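Local atomic coordinates of clavulanic acid biosynthesis oligopeptide binding protein 2 (Streptomyces clavuligerus, PDB entry 2WOL), a protein that probably binds oligopeptides or related small ligands as an extracellular solute-binding protein of the clavulanic acid biosynthesis pathway. Residues A350-A358 with F457-A465; F431-R442 with K474-E484. All coordinates share one frame; numbering follows the deposited sequence. Where two conformers were deposited one is given.

Both contacts bring distant parts of the chain together in the half of the molecule built around the mixed sheet that includes strand 448-453. Their centres lie about 22 Å apart, and their nearest atoms come within about 5 Å without touching. Along the chain the segments alternate: 350-358, 431-442, 457-465, then 474-484. Contact 1 is buried, and its centre lies about 11 Å from the centre of the chain. It joins a loop to helix 460-468. Contact 2 is partly exposed, its centre about 18 Å out, and joins a loop to helices 430-434 and 438-444. Both border strand 448-453, whose Trp453 meets Phe463 of contact 1 and Trp480 of contact 2.

Contact 1 (A350-A358 with F457-A465)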
loop_
_atom_site.group_PDB
_atom_site.type_symbol
_atom_site.label_atom_id
_atom_site.label_comp_id
_atom_site.label_asym_id
_atom_site.label_seq_id
_atom_site.Cartn_x
_atom_site.Cartn_y
_atom_site.Cartn_z
ATOM N N ALA A 350 -16.827 -2.720 8.288
ATOM C CA ALA A 350 -16.394 -1.344 8.059
ATOM C C ALA A 350 -15.096 -1.302 7.243
ATOM O O ALA A 350 -14.607 -2.337 6.787
ATOM C CB ALA A 350 -16.246 -0.602 9.383
ATOM N N LEU A 351 -14.547 -0.102 7.072
ATOM C CA LEU A 351 -13.479 0.122 6.098
ATOM C C LEU A 351 -12.063 0.118 6.681
ATOM O O LEU A 351 -11.194 -0.593 6.179
ATOM C CB LEU A 351 -13.739 1.413 5.311
ATOM C CG LEU A 351 -15.133 1.546 4.676
ATOM C CD1 LEU A 351 -15.373 2.958 4.180
ATOM C CD2 LEU A 351 -15.334 0.551 3.541
ATOM N N PHE A 352 -11.837 0.907 7.732
ATOM C CA PHE A 352 -10.495 1.045 8.319
ATOM C C PHE A 352 -9.931 -0.280 8.820
ATOM O O PHE A 352 -10.628 -1.030 9.508
ATOM C CB PHE A 352 -10.505 2.014 9.507
ATOM C CG PHE A 352 -10.713 3.461 9.139
ATOM C CD1 PHE A 352 -11.650 4.226 9.829
ATOM C CD2 PHE A 352 -9.963 4.065 8.129
ATOM C CE1 PHE A 352 -11.848 5.571 9.514
ATOM C CE2 PHE A 352 -10.158 5.411 7.811
ATOM C CZ PHE A 352 -11.103 6.157 8.506
ATOM N N PRO A 353 -8.661 -0.572 8.484
ATOM C CA PRO A 353 -7.947 -1.665 9.150
ATOM C C PRO A 353 -7.719 -1.335 10.630
ATOM O O PRO A 353 -7.646 -0.156 10.987
ATOM C CB PRO A 353 -6.602 -1.714 8.411
ATOM C CG PRO A 353 -6.812 -0.963 7.147
ATOM C CD PRO A 353 -7.831 0.084 7.460
ATOM N N PRO A 354 -7.612 -2.365 11.494
ATOM C CA PRO A 354 -7.379 -2.146 12.928
ATOM C C PRO A 354 -6.035 -1.498 13.298
ATOM O O PRO A 354 -5.821 -1.171 14.471
ATOM C CB PRO A 354 -7.483 -3.555 13.524
ATOM C CG PRO A 354 -7.206 -4.471 12.396
ATOM C CD PRO A 354 -7.750 -3.799 11.174
ATOM N N THR A 355 -5.147 -1.311 12.323
ATOM C CA THR A 355 -3.874 -0.619 12.554
ATOM C C THR A 355 -4.069 0.880 12.736
ATOM O O THR A 355 -3.216 1.561 13.312
ATOM C CB THR A 355 -2.873 -0.824 11.393
ATOM O OG1 THR A 355 -3.546 -0.662 10.137
ATOM C CG2 THR A 355 -2.228 -2.200 11.464
ATOM N N LEU A 356 -5.190 1.392 12.237
ATOM C CA LEU A 356 -5.445 2.828 12.262
ATOM C C LEU A 356 -6.224 3.245 13.504
ATOM O O LEU A 356 -7.166 2.556 13.902
ATOM C CB LEU A 356 -6.177 3.269 10.992
ATOM C CG LEU A 356 -5.521 2.907 9.655
ATOM C CD1 LEU A 356 -6.364 3.441 8.517
ATOM C CD2 LEU A 356 -4.093 3.435 9.556
ATOM N N PRO A 357 -5.822 4.372 14.127
ATOM C CA PRO A 357 -6.473 4.919 15.323
ATOM C C PRO A 357 -7.994 5.023 15.233
ATOM O O PRO A 357 -8.679 4.759 16.219
ATOM C CB PRO A 357 -5.849 6.311 15.448
ATOM C CG PRO A 357 -4.485 6.138 14.883
ATOM C CD PRO A 357 -4.656 5.186 13.728
ATOM N N ALA A 358 -8.516 5.387 14.062
ATOM C CA ALA A 358 -9.951 5.608 13.897
ATOM C C ALA A 358 -10.787 4.333 13.791
ATOM O O ALA A 358 -12.018 4.402 13.787
ATOM C CB ALA A 358 -10.220 6.515 12.708
ATOM N N PHE A 457 0.252 4.954 2.372
ATOM C CA PHE A 457 0.884 5.239 3.668
ATOM C C PHE A 457 -0.119 4.946 4.794
ATOM O O PHE A 457 -1.324 5.132 4.606
ATOM C CB PHE A 457 1.488 6.663 3.741
ATOM C CG PHE A 457 0.589 7.753 3.214
ATOM C CD1 PHE A 457 -0.168 8.529 4.092
ATOM C CD2 PHE A 457 0.536 8.035 1.848
ATOM C CE1 PHE A 457 -0.990 9.550 3.613
ATOM C CE2 PHE A 457 -0.284 9.047 1.359
ATOM C CZ PHE A 457 -1.049 9.808 2.242
ATOM N N PRO A 458 0.367 4.437 5.945
ATOM C CA PRO A 458 -0.531 3.892 6.972
ATOM C C PRO A 458 -1.228 4.928 7.860
ATOM O O PRO A 458 -1.005 4.965 9.076
ATOM C CB PRO A 458 0.393 2.990 7.796
ATOM C CG PRO A 458 1.724 3.644 7.689
ATOM C CD PRO A 458 1.785 4.286 6.329
ATOM N N THR A 459 -2.071 5.750 7.241
ATOM C CA THR A 459 -2.893 6.711 7.969
ATOM C C THR A 459 -4.311 6.657 7.432
ATOM O O THR A 459 -4.564 6.094 6.357
ATOM C CB THR A 459 -2.393 8.170 7.812
ATOM O OG1 THR A 459 -2.520 8.575 6.445
ATOM C CG2 THR A 459 -0.946 8.319 8.269
ATOM N N GLU A 460 -5.234 7.262 8.175
ATOM C CA GLU A 460 -6.624 7.347 7.744
ATOM C C GLU A 460 -6.771 8.094 6.417
ATOM O O GLU A 460 -7.561 7.686 5.560
ATOM C CB GLU A 460 -7.494 7.993 8.821
ATOM C CG GLU A 460 -7.738 7.118 10.041
ATOM C CD GLU A 460 -6.666 7.257 11.108
ATOM O OE1 GLU A 460 -5.559 7.750 10.802
ATOM O OE2 GLU A 460 -6.931 6.870 12.261
ATOM N N TYR A 461 -6.004 9.173 6.239
ATOM C CA TYR A 461 -6.024 9.884 4.966
ATOM C C TYR A 461 -5.555 8.981 3.832
ATOM O O TYR A 461 -6.232 8.856 2.814
ATOM C CB TYR A 461 -5.185 11.171 4.983
ATOM C CG TYR A 461 -5.322 11.909 3.671
ATOM C CD1 TYR A 461 -6.346 12.832 3.479
ATOM C CD2 TYR A 461 -4.463 11.641 2.600
ATOM C CE1 TYR A 461 -6.506 13.491 2.264
ATOM C CE2 TYR A 461 -4.612 12.292 1.382
ATOM C CZ TYR A 461 -5.634 13.216 1.221
ATOM O OH TYR A 461 -5.783 13.856 0.014
ATOM N N GLY A 462 -4.392 8.359 4.017
ATOM C CA GLY A 462 -3.840 7.458 3.013
ATOM C C GLY A 462 -4.802 6.341 2.653
ATOM O O GLY A 462 -4.930 5.973 1.487
ATOM N N PHE A 463 -5.488 5.805 3.660
ATOM C CA PHE A 463 -6.398 4.696 3.425
ATOM C C PHE A 463 -7.724 5.109 2.788
ATOM O O PHE A 463 -8.171 4.496 1.811
ATOM C CB PHE A 463 -6.661 3.903 4.711
ATOM C CG PHE A 463 -7.500 2.680 4.481
ATOM C CD1 PHE A 463 -6.903 1.488 4.084
ATOM C CD2 PHE A 463 -8.883 2.733 4.608
ATOM C CE1 PHE A 463 -7.670 0.361 3.826
ATOM C CE2 PHE A 463 -9.662 1.607 4.359
ATOM C CZ PHE A 463 -9.057 0.423 3.972
ATOM N N LEU A 464 -8.359 6.132 3.349
ATOM C CA LEU A 464 -9.746 6.429 2.997
ATOM C C LEU A 464 -9.947 7.518 1.944
ATOM O O LEU A 464 -10.859 7.415 1.123
ATOM C CB LEU A 464 -10.580 6.725 4.253
ATOM C CG LEU A 464 -12.108 6.697 4.101
ATOM C CD1 LEU A 464 -12.585 5.411 3.427
ATOM C CD2 LEU A 464 -12.801 6.887 5.442
ATOM N N ALA A 465 -9.106 8.551 1.946
ATOM C CA ALA A 465 -9.309 9.657 1.006
ATOM C C ALA A 465 -9.332 9.246 -0.474
ATOM O O ALA A 465 -10.201 9.700 -1.215
ATOM C CB ALA A 465 -8.312 10.777 1.243
#
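Phe352 and Leu356 of an irregular loop face the start of helix 460-468. Their CA atoms lie 7.4 Å from that of Phe463 and 6.3 Å from that of Thr459, respectively. A type I turn from Pro353 to Leu356 bends the loop. An inverse gamma turn centred on Pro458 leads into the helix, and Thr459 is its N-cap: OG1 accepts from Gly462 N and also bonds to Asp182.

The Phe463 ring reaches the loop because CG is anti to the backbone N (chi1 -175°). Pro353 CD sits over the centre of one ring face, 3.6 Å from the centroid, in a CH-pi contact. Leu356 CD1 packs on Phe463 CB, and Leu356 CD2 rests 3.5 Å from Pro458 O. The Phe352 ring has Glu460 CG over one face, a second CH-pi contact, and the Glu460 carboxylate plane stands at 82° to this ring. Phe352 CZ meets Leu464 CD2 at 3.6 Å, and the two side chains cross at about a right angle.

This loop follows strand 346-347 of the mixed sheet that includes strand 448-453, so the contact packs the helix against a sheet connection in the solute-binding protein fold. Glu514 OE2 of helix 503-520 accepts from Leu351 N and Phe352 N.

The Glu460 side chain bends at chi2, bringing its carboxylate to the backbone of Pro357 and Ala358, past the turn. Glu460 OE2 accepts from Ala358 N at 2.8 Å, nearly along the C-O axis; the N-H...O angle is 143°. The same oxygen lies 3.2 Å from Pro357 CD.

Contact 2 (F431-R442 with K474-E484); sequences FSLGAGHPETVR and KRNGGNWNLPE
Arg442 and Glu484 each place CG anti to the carbonyl carbon (chi1 -74° and -61°), then extend toward each other from opposite directions. Their flat groups meet end-on and nearly coplanar. Arg442 NH1 bonds Glu484 OE2 at 2.8 Å on its syn lone pair, while NH2 bonds OE1 from the syn side, also at 2.8 Å. Arg442 NH1 also donates to Pro438 O, which helps fix the guanidinium. Glu484 OE2 lies 3.3 Å from Pro438 CB. A long salt bridge from Arg475 adds a second positive partner to the carboxylate.

The backbones meet closely beside this network. Asn479 N donates to a lone pair of Gly436 O at 2.8 Å. Gly478 N makes a weak bond to Phe431 O. Gly477 CA makes a CA-H...O contact with Ser432 O at 3.4 Å. The His437 ring lies with one face toward Gly477 N. Its ND1 accepts from Glu439 N in the ring plane.

The Asn479 amide bonds within its own loop: OD1 accepts from Lys474 N, and ND2 donates to Asn481 O. A water links ND2 to Ala435 O. At the other end, the Phe431 and Trp480 rings are near parallel but slid apart, with Phe431 CD2 3.5 Å from Trp480 CH2. Thr451 of strand 448-453 touches both side chains. Two motifs stand out: a His437 N-cap on helix 438-444, and a bidentate Arg442-Glu484 salt bridge tying that helix to the 474-484 loop.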
loop_
_atom_site.group_PDB
_atom_site.type_symbol
_atom_site.label_atom_id
_atom_site.label_comp_id
_atom_site.label_asym_id
_atom_site.label_seq_id
_atom_site.Cartn_x
_atom_site.Cartn_y
_atom_site.Cartn_z
ATOM N N PHE A 431 -6.814 -1.409 -13.048
ATOM C CA PHE A 431 -6.819 -0.191 -12.240
ATOM C C PHE A 431 -6.552 1.075 -13.066
ATOM O O PHE A 431 -6.969 2.170 -12.688
ATOM C CB PHE A 431 -5.832 -0.335 -11.071
ATOM C CG PHE A 431 -5.950 -1.654 -10.343
ATOM C CD1 PHE A 431 -5.022 -2.669 -10.557
ATOM C CD2 PHE A 431 -7.002 -1.888 -9.462
ATOM C CE1 PHE A 431 -5.134 -3.895 -9.892
ATOM C CE2 PHE A 431 -7.125 -3.107 -8.793
ATOM C CZ PHE A 431 -6.189 -4.113 -9.009
ATOM N N SER A 432 -5.880 0.913 -14.204
ATOM C CA SER A 432 -5.554 2.034 -15.086
ATOM C C SER A 432 -6.629 2.318 -16.140
ATOM O O SER A 432 -6.937 3.480 -16.427
ATOM C CB SER A 432 -4.207 1.793 -15.772
ATOM O OG SER A 432 -4.191 0.533 -16.423
ATOM N N LEU A 433 -7.188 1.261 -16.723
ATOM C CA LEU A 433 -8.143 1.415 -17.820
ATOM C C LEU A 433 -9.448 0.649 -17.604
ATOM O O LEU A 433 -10.386 0.788 -18.388
ATOM C CB LEU A 433 -7.504 0.999 -19.156
ATOM C CG LEU A 433 -6.309 1.802 -19.688
ATOM C CD1 LEU A 433 -5.591 1.020 -20.779
ATOM C CD2 LEU A 433 -6.731 3.180 -20.196
ATOM N N GLY A 434 -9.505 -0.153 -16.542
ATOM C CA GLY A 434 -10.672 -0.991 -16.266
ATOM C C GLY A 434 -11.601 -0.359 -15.249
ATOM O O GLY A 434 -12.222 0.669 -15.522
ATOM N N ALA A 435 -11.695 -0.978 -14.074
ATOM C CA ALA A 435 -12.508 -0.446 -12.979
ATOM C C ALA A 435 -12.044 0.956 -12.593
ATOM O O ALA A 435 -12.845 1.791 -12.174
ATOM C CB ALA A 435 -12.451 -1.373 -11.775
ATOM N N GLY A 436 -10.746 1.208 -12.754
ATOM C CA GLY A 436 -10.151 2.490 -12.389
ATOM C C GLY A 436 -10.310 3.608 -13.403
ATOM O O GLY A 436 -9.723 4.679 -13.242
ATOM N N HIS A 437 -11.098 3.377 -14.451
ATOM C CA HIS A 437 -11.384 4.443 -15.405
ATOM C C HIS A 437 -12.878 4.739 -15.487
ATOM O O HIS A 437 -13.647 3.895 -15.951
ATOM C CB HIS A 437 -10.828 4.124 -16.791
ATOM C CG HIS A 437 -10.610 5.341 -17.636
ATOM N ND1 HIS A 437 -11.630 6.204 -17.973
ATOM C CD2 HIS A 437 -9.488 5.845 -18.203
ATOM C CE1 HIS A 437 -11.146 7.188 -18.710
ATOM N NE2 HIS A 437 -9.849 6.992 -18.867
ATOM N N PRO A 438 -13.292 5.940 -15.028
ATOM C CA PRO A 438 -14.700 6.349 -15.033
ATOM C C PRO A 438 -15.432 6.156 -16.364
ATOM O O PRO A 438 -16.623 5.838 -16.357
ATOM C CB PRO A 438 -14.627 7.832 -14.668
ATOM C CG PRO A 438 -13.423 7.916 -13.789
ATOM C CD PRO A 438 -12.434 6.982 -14.429
ATOM N N GLU A 439 -14.728 6.328 -17.483
ATOM C CA GLU A 439 -15.344 6.147 -18.804
ATOM C C GLU A 439 -15.637 4.675 -19.091
ATOM O O GLU A 439 -16.669 4.349 -19.686
ATOM C CB GLU A 439 -14.445 6.706 -19.912
ATOM C CG GLU A 439 -14.340 8.225 -19.968
ATOM C CD GLU A 439 -13.256 8.699 -20.931
ATOM O OE1 GLU A 439 -13.126 8.116 -22.030
ATOM O OE2 GLU A 439 -12.530 9.656 -20.587
ATOM N N THR A 440 -14.736 3.792 -18.659
ATOM C CA THR A 440 -14.915 2.350 -18.837
ATOM C C THR A 440 -16.094 1.856 -18.008
ATOM O O THR A 440 -16.897 1.049 -18.477
ATOM C CB THR A 440 -13.640 1.567 -18.453
ATOM O OG1 THR A 440 -12.546 2.030 -19.249
ATOM C CG2 THR A 440 -13.821 0.065 -18.677
ATOM N N VAL A 441 -16.196 2.361 -16.781
ATOM C CA VAL A 441 -17.302 2.025 -15.886
ATOM C C VAL A 441 -18.641 2.386 -16.546
ATOM O O VAL A 441 -19.593 1.605 -16.502
ATOM C CB VAL A 441 -17.132 2.714 -14.504
ATOM C CG1 VAL A 441 -18.384 2.559 -13.642
ATOM C CG2 VAL A 441 -15.914 2.147 -13.777
ATOM N N ARG A 442 -18.694 3.556 -17.180
ATOM C CA ARG A 442 -19.895 3.999 -17.892
ATOM C C ARG A 442 -20.141 3.215 -19.186
ATOM O O ARG A 442 -21.275 2.834 -19.471
ATOM C CB ARG A 442 -19.835 5.503 -18.160
ATOM C CG ARG A 442 -20.083 6.343 -16.923
ATOM C CD ARG A 442 -19.603 7.769 -17.124
ATOM N NE ARG A 442 -19.917 8.619 -15.979
ATOM C CZ ARG A 442 -19.199 8.669 -14.859
ATOM N NH1 ARG A 442 -18.113 7.909 -14.720
ATOM N NH2 ARG A 442 -19.571 9.483 -13.879
ATOM N N LYS A 474 -10.108 10.379 -10.259
ATOM C CA LYS A 474 -9.171 10.483 -11.376
ATOM C C LYS A 474 -9.897 10.178 -12.680
ATOM O O LYS A 474 -10.135 9.016 -13.012
ATOM C CB LYS A 474 -7.972 9.545 -11.188
ATOM C CG LYS A 474 -7.345 9.562 -9.792
ATOM C CD LYS A 474 -6.761 10.928 -9.430
ATOM C CE LYS A 474 -6.220 10.932 -8.008
ATOM N NZ LYS A 474 -5.035 10.044 -7.861
ATOM N N ARG A 475 -10.248 11.233 -13.411
ATOM C CA ARG A 475 -11.104 11.121 -14.597
ATOM C C ARG A 475 -10.424 10.403 -15.768
ATOM O O ARG A 475 -11.104 9.861 -16.646
ATOM C CB ARG A 475 -11.601 12.505 -15.046
ATOM C CG ARG A 475 -12.044 13.450 -13.926
ATOM C CD ARG A 475 -13.479 13.215 -13.456
ATOM N NE ARG A 475 -13.811 14.094 -12.331
ATOM C CZ ARG A 475 -14.965 14.085 -11.666
ATOM N NH1 ARG A 475 -15.935 13.243 -12.000
ATOM N NH2 ARG A 475 -15.154 14.930 -10.657
ATOM N N ASN A 476 -9.089 10.399 -15.772
ATOM C CA ASN A 476 -8.303 9.820 -16.868
ATOM C C ASN A 476 -7.747 8.420 -16.590
ATOM O O ASN A 476 -6.923 7.906 -17.353
ATOM C CB ASN A 476 -7.157 10.764 -17.253
ATOM C CG ASN A 476 -7.645 12.083 -17.820
ATOM O OD1 ASN A 476 -8.674 12.144 -18.494
ATOM N ND2 ASN A 476 -6.898 13.148 -17.557
ATOM N N GLY A 477 -8.203 7.803 -15.504
ATOM C CA GLY A 477 -7.723 6.477 -15.129
ATOM C C GLY A 477 -6.904 6.496 -13.854
ATOM O O GLY A 477 -6.463 7.558 -13.405
ATOM N N GLY A 478 -6.702 5.315 -13.276
ATOM C CA GLY A 478 -6.035 5.181 -11.987
ATOM C C GLY A 478 -6.913 5.664 -10.848
ATOM O O GLY A 478 -6.415 6.016 -9.776
ATOM N N ASN A 479 -8.222 5.680 -11.089
ATOM C CA ASN A 479 -9.194 6.154 -10.108
ATOM C C ASN A 479 -9.451 5.116 -9.028
ATOM O O ASN A 479 -9.615 3.930 -9.325
ATOM C CB ASN A 479 -10.513 6.517 -10.802
ATOM C CG ASN A 479 -11.559 7.062 -9.842
ATOM O OD1 ASN A 479 -11.265 7.902 -8.992
ATOM N ND2 ASN A 479 -12.796 6.589 -9.984
ATOM N N TRP A 480 -9.495 5.574 -7.780
ATOM C CA TRP A 480 -9.798 4.709 -6.648
ATOM C C TRP A 480 -11.086 5.086 -5.920
ATOM O O TRP A 480 -11.549 4.355 -5.038
ATOM C CB TRP A 480 -8.610 4.654 -5.692
ATOM C CG TRP A 480 -7.585 3.701 -6.183
ATOM C CD1 TRP A 480 -6.419 3.999 -6.826
ATOM C CD2 TRP A 480 -7.659 2.276 -6.119
ATOM N NE1 TRP A 480 -5.749 2.841 -7.146
ATOM C CE2 TRP A 480 -6.486 1.769 -6.720
ATOM C CE3 TRP A 480 -8.594 1.376 -5.589
ATOM C CZ2 TRP A 480 -6.223 0.397 -6.814
ATOM C CZ3 TRP A 480 -8.334 0.017 -5.684
ATOM C CH2 TRP A 480 -7.157 -0.459 -6.294
ATOM N N ASN A 481 -11.648 6.231 -6.284
ATOM C CA ASN A 481 -12.962 6.629 -5.811
ATOM C C ASN A 481 -13.975 6.116 -6.829
ATOM O O ASN A 481 -14.484 6.865 -7.672
ATOM C CB ASN A 481 -13.035 8.151 -5.635
ATOM C CG ASN A 481 -14.347 8.615 -5.014
ATOM O OD1 ASN A 481 -15.340 7.887 -5.006
ATOM N ND2 ASN A 481 -14.353 9.842 -4.492
ATOM N N LEU A 482 -14.261 4.821 -6.743
ATOM C CA LEU A 482 -15.052 4.146 -7.771
ATOM C C LEU A 482 -16.504 4.625 -7.850
ATOM O O LEU A 482 -17.025 4.815 -8.952
ATOM C CB LEU A 482 -14.958 2.618 -7.635
ATOM C CG LEU A 482 -13.552 2.005 -7.701
ATOM C CD1 LEU A 482 -13.609 0.488 -7.575
ATOM C CD2 LEU A 482 -12.793 2.420 -8.964
ATOM N N PRO A 483 -17.164 4.832 -6.694
ATOM C CA PRO A 483 -18.501 5.429 -6.743
ATOM C C PRO A 483 -18.502 6.892 -7.182
ATOM O O PRO A 483 -19.572 7.462 -7.409
ATOM C CB PRO A 483 -18.976 5.345 -5.286
ATOM C CG PRO A 483 -18.102 4.304 -4.650
ATOM C CD PRO A 483 -16.779 4.490 -5.312
ATOM N N GLU A 484 -17.318 7.496 -7.281
ATOM C CA GLU A 484 -17.183 8.936 -7.542
ATOM C C GLU A 484 -17.995 9.753 -6.532
ATOM O O GLU A 484 -18.718 10.690 -6.889
ATOM C CB GLU A 484 -17.549 9.276 -8.996
ATOM C CG GLU A 484 -16.647 8.577 -10.009
ATOM C CD GLU A 484 -17.103 8.724 -11.451
ATOM O OE1 GLU A 484 -17.726 9.757 -11.791
ATOM O OE2 GLU A 484 -16.819 7.802 -12.247
HETATM O O HOH W 1 -13.550 4.514 -11.977
#